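Local coordinates for protein halohydrin dehalogenase (Rhizobium radiobacter, PDB 4IY1) that catalyses the dehalogenation of vicinal halohydrins to epoxides and, in this engineered form, probably also the cyanide opening of epoxides used in making an atorvastatin building block, at residues I5-K10 / L76-I81; M15-R20 / K215-L220; G71-L76 / N113-Q118; N167-A172 / S228-T233; A172-G177 / G234-L239. The protein carries 37 engineered substitutions. All coordinates share one frame; numbering follows the deposited sequence.

Contact 1. Residues I5-K10 / L76-I81; sequences IVTNVK and LVSNDI
T7 holds OG1 in the cleft between its own backbone N and carbonyl carbon (chi1 59°), which turns the hydroxyl onto the chain at N79; N79 in turn swings its amide opposite its own backbone N (chi1 173°), back toward T7. N79 thereby donates twice to T7: from N79 N to T7 OG1 at 2.8 Å, and from N79 ND2 to T7 O at 3.1 Å, with that oxygen lying in the plane of the amide. Next along, N8 ND2 donates to N79 O at 2.8 Å, again in plane. I81 approaches the N8 amide from the opposite direction, its CG1 3.6 Å from N8 ND2. Before this junction the two chains pair as parallel strands. V77 N bonds to I5 O at 2.8 Å, T7 N to V77 O at a longer 3.3 Å, and both bonds are nearly straight on the carbonyl. V6 and V77 lie side by side on one face, V6 CG2 4.1 Å from V77 CB. A water links T7 OG1 to S78 OG and D80 OD1 of the other segment, while S78 OG donates to the syn side of D80 OD2. N79 is gripped further by H11 O at ND2 and by G13 N at OD1, which fixes the rotation of its amide. These are the central strands of a Rossmann-type sheet of the short-chain dehydrogenase/reductase superfamily: V6 is covered by S17 and L21 of helix 14-23, S78 packs on P108 and L111 of helix 94-122, and strand 126-130 flanks 75-79.

Contact 2. Residues M15-R20 / K215-L220; sequences MGSALR and KELGEL
R20 and E219 meet with their flat ends strongly turned against each other, guanidinium and carboxylate planes 72° apart. R20 NE carries the salt bridge, lying 3.1 Å from E219 OE1 in a bent, weak hydrogen bond, and OE1 is met obliquely by the guanidinium. The other carboxylate oxygen, E219 OE2, is shared with its own helix: K215 NZ lies 3.6 Å away, so R20, K215 and E219 form a small charge network with one acid set between two bases. R20 gets there by first running along the partner backbone. Its CG is placed opposite its own backbone N and the chain bends at chi2 (51°), which lays CG 3.4 Å from G218 O before the guanidinium reaches out to the acid. G218 O also accepts a bond from T222 OG1. Beneath the charged pair, helices 14-23 and 214-225 of the Rossmann-type fold, which lie on the same face of the parallel sheet, come together at glycines. Their segment axes pass 7.3 Å apart at an angle of 54°. With no side chain at G16 or G218, backbone meets backbone directly, G218 CA lying 3.3 Å from G16 O in a CH...O contact. On the sheet-facing side of the crossing S17 and L217 touch, L217 CD2 at 3.7 Å from S17 OG, a hydroxyl that is hydrogen-bonded to G13 O one turn earlier. L217 continues onto L239 of the neighbouring strand. G16 N is bonded to Q214 OE1 of the opposing helix, and E216, on that helix's far side, bonds through OE1 to Y231 N of the second subunit.

Contact 3. Residues G71-L76 / N113-Q118; sequences GHVDIL and NAVASQ. Engineered in segment 71-76: H72 (natural residue Gln), I75 (natural residue Val).
V115 is the first residue of 113-118 to meet 71-76, and it uses both methyls. CG2 lies against V73, 3.7 Å from V73 CB, the two valines crossing at about a right angle; CG1 reaches L76 CD2 at 4.1 Å. Holding CG1 between its own backbone N and carbonyl carbon (chi1 82°) spreads the branches over the two partners. Helix 94-122, to which V115 belongs, forms the crossover between strands 75-79 and 126-130 of the Rossmann-type sheet, so V73 and L76 press the start of one strand on the helix that follows it. At A116 and S117 the helix faces the third subunit, whose I89 and D90 pack there, and its hydrogen bonding breaks at 117 and 118. Q118 then turns back. Its chain is extended beyond CG, bringing OE1 3.1 Å from V73 N in a bent hydrogen bond (137° at the hydrogen), the donor tilted from the amide's carbonyl plane. This ties down the V73 backbone NH beside the valine contact. The same OE1 lies 3.2 Å from CD2 of H72, an engineered and poorly ordered residue whose ring is steeply inclined to the amide. Q118 NE2 makes a weak hydrogen bond to T67 OG1 of helix 59-70.

Contact 4. Residues N167-A172 / S228-T233; sequences NIPVFA and SCDYLT
T233, F171 and P169 bury the most surface here, and T233 supplies the direct polar link. Its OG1, set opposite its own backbone N (chi1 -176°), accepts from V170 N at 2.9 Å in a fairly straight bond (161°). The same hydroxyl donates to a water that in turn donates to I168 O at 2.8 Å, so one hydroxyl serves V170 N directly and I168 O through the water, on either side of P169 in sequence. T233 CB also rests against P169 CB at 3.8 Å. P169 is gripped from a second direction by D230, whose carboxylate carbon CG lies 3.5 Å from P169 CG; D230 OD1 itself bonds to H126 NE2. The segment 228-233 is the turn between helix 214-225 and strand 236-239 of the Rossmann-type fold, wound into a short 3-10 turn at 230-232, and it closes over the start of the preceding strand. N167 ends helix 143-163 as the C-prime residue of a Schellman motif, and a water bridges its OD1 to D230 OD2, while N167 ND2 bonds to K123 O. F171 enters the turn edge-on: CE2 is 3.4 Å from L232 O, which lies near the ring plane, and 3.7 Å from L232 CB, with C229 O also at the rim. L224 of helix 214-225 packs on this phenylalanine too. Y231 instead turns to the second subunit, where its OH bonds to R210 O.

Contact 5. Residues A172-G177 / G234-L239; sequences AIAPNG and GQVFWL. Engineered in segment 172-177: A174 (natural residue Gly), G177 (natural residue Tyr).
A172 and V236, I173 and F237, A174 and W238, P175 and L239 pair in turn across two parallel strands, and the tight part is their shared backbone. A174 N donates to F237 O at 2.7 Å, nearly straight, and F237 N to A172 O at 2.9 Å. The pairing extends past the strands with A172 N to Q235 O at 3.1 Å and N176 N to L239 O at 2.9 Å; the bond from L239 N to A174 O is weak. On the I173 face, I173 CG2 meets L239 CD1 at 3.9 Å, the two side chains pointing the same way. The F237 ring turns its edge to A172 O, CD2 at 3.3 Å, while CG of Q235 covers the centre of one ring face. The A174 face opens to solvent, at W238. There the engineered A174 offers one methyl, 4.0 Å from W238 CE3 and set toward the rim of the indole, beside V236 CG1. Helix 214-225 covers the other face, L220 and V221 on I173, L224 on F237, L217 on L239. Strand 126-130 flanks 170-175, whereas strand 236-239 is the outermost of this chain's sheet and borders the second subunit; Q235 OE1, just before it, bonds to W238 N of that subunit.

How the contacts relate
Contacts 1, 3, 4 and 5 all reach the same parallel sheet, while contact 2 packs two helices against one face of it. Contacts 1 and 3 share L76, contacts 4 and 5 share A172; in each pair the centres are 14 Å apart. Contact 2 joins both halves: 12 Å from contact 1 between centres, it touches it where V6 and V9 meet S17 and A18, and 14 Å from contact 5, it touches through L217 on L239. Contacts 1 and 5, about 7 Å apart at nearest atoms, follow their strands to the C-terminal edge, where active sites of this superfamily lie. Contacts 2, 4 and 5 also border the second subunit, contact 3 the third.

Contact 1. Residues I5-K10 / L76-I81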
# COMPACT_ATOMS: atom_id res chain seq x y z
N ILE B 5 21.81 5.61 -19.86
CA ILE B 5 21.24 4.72 -20.87
C ILE B 5 19.75 4.65 -20.69
O ILE B 5 19.27 4.36 -19.59
CB ILE B 5 21.70 3.26 -20.68
CG1 ILE B 5 23.21 3.18 -20.58
CG2 ILE B 5 21.16 2.37 -21.78
CD1 ILE B 5 23.67 1.86 -20.03
N VAL B 6 19.04 4.77 -21.79
CA VAL B 6 17.60 4.57 -21.81
C VAL B 6 17.36 3.47 -22.84
O VAL B 6 17.97 3.46 -23.90
CB VAL B 6 16.86 5.87 -22.27
CG1 VAL B 6 15.36 5.67 -22.32
CG2 VAL B 6 17.22 7.04 -21.38
N THR B 7 16.60 2.45 -22.44
CA THR B 7 16.32 1.33 -23.30
C THR B 7 15.02 1.58 -24.04
O THR B 7 14.19 2.41 -23.61
CB THR B 7 16.19 0.01 -22.48
OG1 THR B 7 15.14 0.13 -21.50
CG2 THR B 7 17.52 -0.31 -21.77
N ASN B 8 14.79 0.81 -25.10
CA ASN B 8 13.56 0.87 -25.86
C ASN B 8 13.16 2.31 -26.19
O ASN B 8 12.01 2.71 -26.02
CB ASN B 8 12.44 0.12 -25.12
CG ASN B 8 12.71 -1.38 -25.03
OD1 ASN B 8 13.18 -2.00 -25.98
ND2 ASN B 8 12.45 -1.96 -23.87
N VAL B 9 14.12 3.08 -26.69
CA VAL B 9 14.01 4.52 -26.65
C VAL B 9 12.86 5.05 -27.50
O VAL B 9 12.35 6.13 -27.23
CB VAL B 9 15.34 5.21 -27.02
CG1 VAL B 9 15.59 5.10 -28.52
CG2 VAL B 9 15.31 6.66 -26.58
N LYS B 10 12.37 4.25 -28.43
CA LYS B 10 11.29 4.68 -29.33
C LYS B 10 9.90 4.47 -28.75
O LYS B 10 8.91 4.79 -29.42
CB LYS B 10 11.38 3.97 -30.67
CG LYS B 10 12.63 4.34 -31.48
CD LYS B 10 12.68 3.54 -32.78
CE LYS B 10 13.48 4.25 -33.87
NZ LYS B 10 13.66 3.39 -35.08
N LEU B 76 20.85 4.43 -15.22
CA LEU B 76 20.15 3.43 -16.00
C LEU B 76 18.66 3.75 -15.97
O LEU B 76 18.06 3.83 -14.90
CB LEU B 76 20.36 2.05 -15.37
CG LEU B 76 19.49 0.89 -15.87
CD1 LEU B 76 19.70 0.65 -17.37
CD2 LEU B 76 19.79 -0.40 -15.05
N VAL B 77 18.06 3.90 -17.13
CA VAL B 77 16.61 3.93 -17.21
C VAL B 77 16.14 2.69 -17.94
O VAL B 77 16.34 2.56 -19.16
CB VAL B 77 16.08 5.18 -17.93
CG1 VAL B 77 14.57 5.18 -17.94
CG2 VAL B 77 16.63 6.44 -17.29
N SER B 78 15.62 1.72 -17.18
CA SER B 78 15.08 0.53 -17.76
C SER B 78 13.63 0.73 -18.13
O SER B 78 12.72 0.68 -17.28
CB SER B 78 15.28 -0.68 -16.83
OG SER B 78 15.09 -1.89 -17.53
N ASN B 79 13.43 1.02 -19.41
CA ASN B 79 12.14 1.39 -19.98
C ASN B 79 11.55 0.16 -20.65
O ASN B 79 11.81 -0.12 -21.82
CB ASN B 79 12.35 2.54 -21.00
CG ASN B 79 11.09 2.88 -21.79
OD1 ASN B 79 10.04 3.19 -21.22
ND2 ASN B 79 11.21 2.87 -23.11
N ASP B 80 10.85 -0.64 -19.86
CA ASP B 80 10.47 -1.96 -20.29
C ASP B 80 9.08 -2.05 -20.91
O ASP B 80 8.12 -1.43 -20.45
CB ASP B 80 10.64 -2.95 -19.14
CG ASP B 80 12.10 -3.16 -18.77
OD1 ASP B 80 12.90 -3.59 -19.66
OD2 ASP B 80 12.48 -2.73 -17.67
N ILE B 81 8.99 -2.83 -21.99
CA ILE B 81 7.76 -2.90 -22.75
C ILE B 81 7.45 -4.33 -23.09
O ILE B 81 8.35 -5.17 -23.13
CB ILE B 81 7.84 -2.05 -24.04
CG1 ILE B 81 9.01 -2.54 -24.91
CG2 ILE B 81 8.08 -0.58 -23.66
CD1 ILE B 81 9.11 -1.90 -26.27
O HOH W 1 14.81 -2.19 -20.36

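Contact 2. Residues M15-R20 / K215-L220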
# COMPACT_ATOMS: atom_id res chain seq x y z
N MET B 15 11.45 8.36 -25.19
CA MET B 15 11.89 9.67 -25.76
C MET B 15 11.83 10.79 -24.73
O MET B 15 12.78 11.57 -24.56
CB MET B 15 11.07 10.05 -27.00
CG MET B 15 11.22 9.07 -28.14
SD MET B 15 12.92 8.93 -28.69
CE MET B 15 13.22 10.61 -29.25
N GLY B 16 10.76 10.82 -23.95
CA GLY B 16 10.67 11.80 -22.86
C GLY B 16 11.88 11.73 -21.97
O GLY B 16 12.43 12.76 -21.57
N SER B 17 12.32 10.52 -21.66
CA SER B 17 13.46 10.33 -20.78
C SER B 17 14.74 10.80 -21.44
O SER B 17 15.50 11.53 -20.84
CB SER B 17 13.60 8.86 -20.37
OG SER B 17 12.50 8.47 -19.59
N ALA B 18 15.02 10.27 -22.62
CA ALA B 18 16.33 10.54 -23.25
C ALA B 18 16.46 12.03 -23.58
O ALA B 18 17.46 12.66 -23.23
CB ALA B 18 16.53 9.69 -24.51
N LEU B 19 15.42 12.60 -24.19
CA LEU B 19 15.44 14.02 -24.57
C LEU B 19 15.62 14.92 -23.35
O LEU B 19 16.52 15.76 -23.32
CB LEU B 19 14.18 14.42 -25.33
CG LEU B 19 13.99 13.76 -26.69
CD1 LEU B 19 12.64 14.11 -27.30
CD2 LEU B 19 15.12 14.13 -27.62
N ARG B 20 14.79 14.72 -22.32
CA ARG B 20 14.92 15.52 -21.10
C ARG B 20 16.26 15.30 -20.37
O ARG B 20 16.87 16.24 -19.86
CB ARG B 20 13.72 15.30 -20.17
CG ARG B 20 13.61 16.31 -19.05
CD ARG B 20 13.67 17.74 -19.60
NE ARG B 20 13.74 18.77 -18.55
CZ ARG B 20 14.88 19.26 -18.06
NH1 ARG B 20 16.06 18.76 -18.43
NH2 ARG B 20 14.84 20.25 -17.17
N LYS B 215 6.75 14.69 -21.68
CA LYS B 215 7.61 15.64 -21.05
C LYS B 215 7.49 15.52 -19.51
O LYS B 215 8.42 15.83 -18.78
CB LYS B 215 7.26 17.06 -21.49
CG LYS B 215 7.91 18.12 -20.63
CD LYS B 215 8.38 19.30 -21.46
CE LYS B 215 9.74 19.82 -21.01
NZ LYS B 215 9.68 21.31 -21.07
N GLU B 216 6.30 15.17 -19.03
CA GLU B 216 6.10 15.03 -17.57
C GLU B 216 6.88 13.81 -17.07
O GLU B 216 7.71 13.91 -16.16
CB GLU B 216 4.60 14.90 -17.25
CG GLU B 216 3.84 16.23 -17.31
CD GLU B 216 2.34 16.07 -17.10
OE1 GLU B 216 1.81 16.61 -16.09
OE2 GLU B 216 1.70 15.28 -17.86
N LEU B 217 6.79 12.73 -17.85
CA LEU B 217 7.50 11.51 -17.56
C LEU B 217 9.02 11.71 -17.62
O LEU B 217 9.75 11.36 -16.69
CB LEU B 217 7.03 10.38 -18.49
CG LEU B 217 7.55 8.99 -18.09
CD1 LEU B 217 6.70 7.85 -18.62
CD2 LEU B 217 9.00 8.86 -18.51
N GLY B 218 9.48 12.44 -18.64
CA GLY B 218 10.86 12.94 -18.69
C GLY B 218 11.32 13.84 -17.57
O GLY B 218 12.48 13.77 -17.13
N GLU B 219 10.47 14.78 -17.17
CA GLU B 219 10.90 15.70 -16.12
C GLU B 219 11.13 14.91 -14.81
O GLU B 219 12.04 15.20 -14.03
CB GLU B 219 9.84 16.81 -15.91
CG GLU B 219 9.63 17.72 -17.12
CD GLU B 219 10.54 18.93 -17.11
OE1 GLU B 219 11.51 18.95 -16.35
OE2 GLU B 219 10.23 19.90 -17.81
N LEU B 220 10.31 13.89 -14.58
CA LEU B 220 10.38 13.13 -13.34
C LEU B 220 11.65 12.29 -13.34
O LEU B 220 12.45 12.36 -12.43
CB LEU B 220 9.16 12.22 -13.18
CG LEU B 220 9.22 11.31 -11.94
CD1 LEU B 220 9.39 12.14 -10.66
CD2 LEU B 220 8.00 10.43 -11.82

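Contact 3. Residues G71-L76 / N113-Q118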
# COMPACT_ATOMS: atom_id res chain seq x y z
N GLY B 71 32.31 6.20 -21.18
CA GLY B 71 32.89 6.39 -19.85
C GLY B 71 32.52 5.35 -18.79
O GLY B 71 33.39 4.62 -18.31
N HIS B 72 31.25 5.33 -18.39
CA HIS B 72 30.83 4.72 -17.13
C HIS B 72 29.44 5.15 -16.90
O HIS B 72 29.15 6.34 -16.93
CB HIS B 72 31.67 5.22 -15.95
CG HIS B 72 32.66 4.21 -15.43
ND1 HIS B 72 33.80 4.56 -14.79
CD2 HIS B 72 32.68 2.81 -15.52
CE1 HIS B 72 34.50 3.46 -14.46
NE2 HIS B 72 33.81 2.38 -14.91
N VAL B 73 28.57 4.20 -16.57
CA VAL B 73 27.14 4.48 -16.54
C VAL B 73 26.73 5.08 -15.20
O VAL B 73 27.01 4.52 -14.14
CB VAL B 73 26.32 3.20 -16.85
CG1 VAL B 73 24.84 3.48 -16.77
CG2 VAL B 73 26.71 2.64 -18.20
N ASP B 74 26.21 6.30 -15.24
CA ASP B 74 25.76 6.95 -14.01
C ASP B 74 24.27 6.72 -13.84
O ASP B 74 23.77 6.71 -12.73
CB ASP B 74 26.06 8.45 -14.06
CG ASP B 74 27.56 8.75 -14.11
OD1 ASP B 74 28.07 9.09 -15.19
OD2 ASP B 74 28.22 8.70 -13.05
N ILE B 75 23.56 6.61 -14.95
CA ILE B 75 22.12 6.46 -14.90
C ILE B 75 21.62 5.35 -15.80
O ILE B 75 21.92 5.32 -17.00
CB ILE B 75 21.40 7.78 -15.26
CG1 ILE B 75 21.79 8.89 -14.28
CG2 ILE B 75 19.90 7.60 -15.20
CD1 ILE B 75 22.04 10.22 -14.97
N LEU B 76 20.85 4.43 -15.22
CA LEU B 76 20.15 3.43 -16.00
C LEU B 76 18.66 3.75 -15.97
O LEU B 76 18.06 3.83 -14.90
CB LEU B 76 20.36 2.05 -15.37
CG LEU B 76 19.49 0.89 -15.87
CD1 LEU B 76 19.70 0.65 -17.37
CD2 LEU B 76 19.79 -0.40 -15.05
N ASN B 113 21.70 -5.84 -12.64
CA ASN B 113 22.77 -6.79 -12.34
C ASN B 113 24.04 -6.50 -13.18
O ASN B 113 25.13 -6.45 -12.63
CB ASN B 113 22.25 -8.23 -12.53
CG ASN B 113 23.35 -9.28 -12.47
OD1 ASN B 113 23.86 -9.71 -13.50
ND2 ASN B 113 23.65 -9.78 -11.27
N ALA B 114 23.87 -6.07 -14.42
CA ALA B 114 25.02 -5.66 -15.26
C ALA B 114 25.72 -4.36 -14.85
O ALA B 114 26.92 -4.18 -15.07
CB ALA B 114 24.63 -5.62 -16.75
N VAL B 115 25.00 -3.43 -14.24
CA VAL B 115 25.58 -2.12 -14.03
C VAL B 115 26.04 -1.95 -12.59
O VAL B 115 26.82 -1.05 -12.26
CB VAL B 115 24.63 -0.99 -14.51
CG1 VAL B 115 23.58 -0.66 -13.46
CG2 VAL B 115 25.42 0.25 -14.86
N ALA B 116 25.55 -2.83 -11.72
CA ALA B 116 25.54 -2.52 -10.30
C ALA B 116 26.97 -2.47 -9.71
O ALA B 116 27.27 -1.69 -8.80
CB ALA B 116 24.68 -3.53 -9.56
N SER B 117 27.88 -3.29 -10.23
CA SER B 117 29.13 -3.43 -9.52
C SER B 117 30.07 -2.25 -9.81
O SER B 117 30.70 -1.73 -8.88
CB SER B 117 29.77 -4.81 -9.76
OG SER B 117 30.26 -4.90 -11.07
N GLN B 118 30.00 -1.67 -11.01
CA GLN B 118 30.68 -0.37 -11.23
C GLN B 118 30.10 0.81 -10.45
O GLN B 118 30.84 1.57 -9.82
CB GLN B 118 30.88 -0.03 -12.71
CG GLN B 118 29.63 0.02 -13.57
CD GLN B 118 29.76 1.01 -14.72
OE1 GLN B 118 29.73 2.23 -14.52
NE2 GLN B 118 29.86 0.49 -15.94

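Contact 4. Residues N167-A172 / S228-T233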
# COMPACT_ATOMS: atom_id res chain seq x y z
N ASN B 167 25.41 4.30 -1.73
CA ASN B 167 24.98 5.59 -2.27
C ASN B 167 24.35 5.56 -3.68
O ASN B 167 24.56 6.48 -4.47
CB ASN B 167 26.13 6.59 -2.22
CG ASN B 167 25.69 8.00 -2.56
OD1 ASN B 167 24.76 8.53 -1.94
ND2 ASN B 167 26.35 8.61 -3.53
N ILE B 168 23.53 4.55 -3.95
CA ILE B 168 22.87 4.43 -5.26
C ILE B 168 21.36 4.36 -5.05
O ILE B 168 20.85 3.29 -4.70
CB ILE B 168 23.30 3.12 -5.93
CG1 ILE B 168 24.79 3.16 -6.28
CG2 ILE B 168 22.49 2.83 -7.19
CD1 ILE B 168 25.36 1.80 -6.52
N PRO B 169 20.63 5.45 -5.38
CA PRO B 169 19.17 5.45 -5.23
C PRO B 169 18.52 4.60 -6.29
O PRO B 169 19.03 4.52 -7.41
CB PRO B 169 18.80 6.93 -5.43
CG PRO B 169 20.05 7.68 -5.06
CD PRO B 169 21.14 6.81 -5.66
N VAL B 170 17.47 3.86 -5.92
CA VAL B 170 16.75 3.04 -6.92
C VAL B 170 15.24 3.40 -6.86
O VAL B 170 14.71 3.61 -5.79
CB VAL B 170 16.94 1.54 -6.64
CG1 VAL B 170 16.29 0.69 -7.69
CG2 VAL B 170 18.45 1.17 -6.54
N PHE B 171 14.59 3.54 -8.02
CA PHE B 171 13.23 4.10 -8.12
C PHE B 171 12.47 3.27 -9.14
O PHE B 171 13.07 2.80 -10.11
CB PHE B 171 13.26 5.54 -8.67
CG PHE B 171 14.03 6.49 -7.84
CD1 PHE B 171 15.24 6.97 -8.27
CD2 PHE B 171 13.51 6.94 -6.61
CE1 PHE B 171 15.95 7.89 -7.52
CE2 PHE B 171 14.23 7.83 -5.84
CZ PHE B 171 15.44 8.31 -6.28
N ALA B 172 11.15 3.17 -8.97
CA ALA B 172 10.27 2.72 -10.08
C ALA B 172 9.25 3.81 -10.46
O ALA B 172 8.72 4.50 -9.60
CB ALA B 172 9.54 1.43 -9.72
N SER B 228 19.34 15.44 -6.80
CA SER B 228 18.69 16.47 -5.95
C SER B 228 17.87 15.88 -4.80
O SER B 228 17.57 16.59 -3.81
CB SER B 228 17.75 17.33 -6.80
OG SER B 228 18.50 18.14 -7.67
N CYS B 229 17.34 14.68 -5.01
CA CYS B 229 16.47 14.07 -4.02
C CYS B 229 16.73 12.57 -3.87
O CYS B 229 15.81 11.77 -3.96
CB CYS B 229 15.00 14.28 -4.40
SG CYS B 229 13.90 14.19 -2.96
N ASP B 230 17.98 12.21 -3.55
CA ASP B 230 18.35 10.81 -3.41
C ASP B 230 17.58 10.15 -2.26
O ASP B 230 17.48 8.94 -2.20
CB ASP B 230 19.85 10.68 -3.14
CG ASP B 230 20.69 11.03 -4.36
OD1 ASP B 230 20.16 11.14 -5.50
OD2 ASP B 230 21.91 11.20 -4.16
N TYR B 231 17.17 10.95 -1.29
CA TYR B 231 16.49 10.44 -0.13
C TYR B 231 15.12 9.80 -0.40
O TYR B 231 14.54 9.17 0.49
CB TYR B 231 16.38 11.54 0.94
CG TYR B 231 16.59 11.03 2.35
CD1 TYR B 231 15.57 11.16 3.33
CD2 TYR B 231 17.78 10.38 2.72
CE1 TYR B 231 15.75 10.69 4.62
CE2 TYR B 231 17.96 9.89 4.01
CZ TYR B 231 16.95 10.06 4.96
OH TYR B 231 17.11 9.56 6.22
N LEU B 232 14.61 9.96 -1.63
CA LEU B 232 13.36 9.33 -2.05
C LEU B 232 13.56 7.86 -2.45
O LEU B 232 12.62 7.18 -2.86
CB LEU B 232 12.78 10.07 -3.27
CG LEU B 232 11.81 11.20 -3.01
CD1 LEU B 232 11.55 11.94 -4.32
CD2 LEU B 232 10.52 10.63 -2.42
N THR B 233 14.81 7.39 -2.37
CA THR B 233 15.13 6.08 -2.88
C THR B 233 14.14 4.99 -2.45
O THR B 233 13.73 4.93 -1.28
CB THR B 233 16.59 5.69 -2.55
OG1 THR B 233 16.90 4.44 -3.16
CG2 THR B 233 16.86 5.64 -1.03
O HOH W 2 23.07 10.76 -1.96
O HOH W 3 19.12 3.10 -2.46

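Contact 5. Residues A172-G177 / G234-L239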
# COMPACT_ATOMS: atom_id res chain seq x y z
N ALA B 172 11.15 3.17 -8.97
CA ALA B 172 10.27 2.72 -10.08
C ALA B 172 9.25 3.81 -10.46
O ALA B 172 8.72 4.50 -9.60
CB ALA B 172 9.54 1.43 -9.72
N ILE B 173 8.99 3.97 -11.75
CA ILE B 173 7.96 4.90 -12.19
C ILE B 173 6.84 4.10 -12.81
O ILE B 173 7.05 3.40 -13.79
CB ILE B 173 8.47 5.94 -13.21
CG1 ILE B 173 9.45 6.91 -12.55
CG2 ILE B 173 7.29 6.74 -13.80
CD1 ILE B 173 10.24 7.74 -13.57
N ALA B 174 5.65 4.18 -12.22
CA ALA B 174 4.56 3.31 -12.60
C ALA B 174 3.47 4.16 -13.30
O ALA B 174 2.66 4.77 -12.64
CB ALA B 174 3.96 2.64 -11.34
N PRO B 175 3.51 4.25 -14.63
CA PRO B 175 2.63 5.19 -15.32
C PRO B 175 1.29 4.60 -15.69
O PRO B 175 1.10 3.38 -15.69
CB PRO B 175 3.43 5.58 -16.58
CG PRO B 175 4.74 4.86 -16.48
CD PRO B 175 4.57 3.74 -15.51
N ASN B 176 0.31 5.48 -15.88
CA ASN B 176 -0.85 5.13 -16.72
C ASN B 176 -1.31 6.38 -17.47
O ASN B 176 -1.22 7.48 -16.94
CB ASN B 176 -1.99 4.55 -15.88
CG ASN B 176 -3.20 4.14 -16.72
OD1 ASN B 176 -4.22 4.84 -16.76
ND2 ASN B 176 -3.08 3.01 -17.39
N GLY B 177 -1.68 6.22 -18.75
CA GLY B 177 -2.25 7.31 -19.52
C GLY B 177 -1.21 8.31 -19.99
O GLY B 177 -1.50 9.50 -20.16
N GLY B 234 13.77 4.10 -3.38
CA GLY B 234 12.81 3.02 -3.03
C GLY B 234 11.34 3.34 -3.34
O GLY B 234 10.55 2.44 -3.48
N GLN B 235 11.04 4.60 -3.61
CA GLN B 235 9.70 5.05 -4.02
C GLN B 235 9.30 4.48 -5.37
O GLN B 235 10.10 4.45 -6.31
CB GLN B 235 9.66 6.58 -4.10
CG GLN B 235 8.29 7.20 -4.38
CD GLN B 235 7.45 7.31 -3.11
OE1 GLN B 235 7.92 7.77 -2.07
NE2 GLN B 235 6.24 6.76 -3.16
N VAL B 236 8.07 4.02 -5.43
CA VAL B 236 7.35 3.78 -6.68
C VAL B 236 6.44 4.99 -6.93
O VAL B 236 5.60 5.33 -6.10
CB VAL B 236 6.46 2.53 -6.52
CG1 VAL B 236 5.75 2.20 -7.83
CG2 VAL B 236 7.30 1.34 -6.04
N PHE B 237 6.62 5.66 -8.06
CA PHE B 237 5.86 6.88 -8.35
C PHE B 237 4.71 6.52 -9.26
O PHE B 237 4.90 5.85 -10.25
CB PHE B 237 6.75 7.88 -9.09
CG PHE B 237 7.95 8.30 -8.31
CD1 PHE B 237 7.91 9.44 -7.53
CD2 PHE B 237 9.09 7.51 -8.29
CE1 PHE B 237 9.03 9.85 -6.83
CE2 PHE B 237 10.19 7.89 -7.56
CZ PHE B 237 10.16 9.05 -6.81
N TRP B 238 3.49 6.82 -8.80
CA TRP B 238 2.27 6.49 -9.55
C TRP B 238 1.90 7.66 -10.42
O TRP B 238 1.32 8.66 -9.92
CB TRP B 238 1.14 6.12 -8.59
CG TRP B 238 1.49 4.96 -7.67
CD1 TRP B 238 2.13 5.01 -6.41
CD2 TRP B 238 1.30 3.52 -7.94
NE1 TRP B 238 2.29 3.73 -5.88
CE2 TRP B 238 1.81 2.80 -6.74
CE3 TRP B 238 0.71 2.79 -8.97
CZ2 TRP B 238 1.76 1.41 -6.65
CZ3 TRP B 238 0.70 1.39 -8.87
CH2 TRP B 238 1.20 0.72 -7.73
N LEU B 239 2.48 7.67 -11.63
CA LEU B 239 2.33 8.73 -12.64
C LEU B 239 1.09 8.45 -13.47
O LEU B 239 1.18 7.93 -14.59
CB LEU B 239 3.52 8.68 -13.61
CG LEU B 239 4.38 9.88 -14.00
CD1 LEU B 239 5.13 9.65 -15.31
CD2 LEU B 239 3.68 11.23 -13.97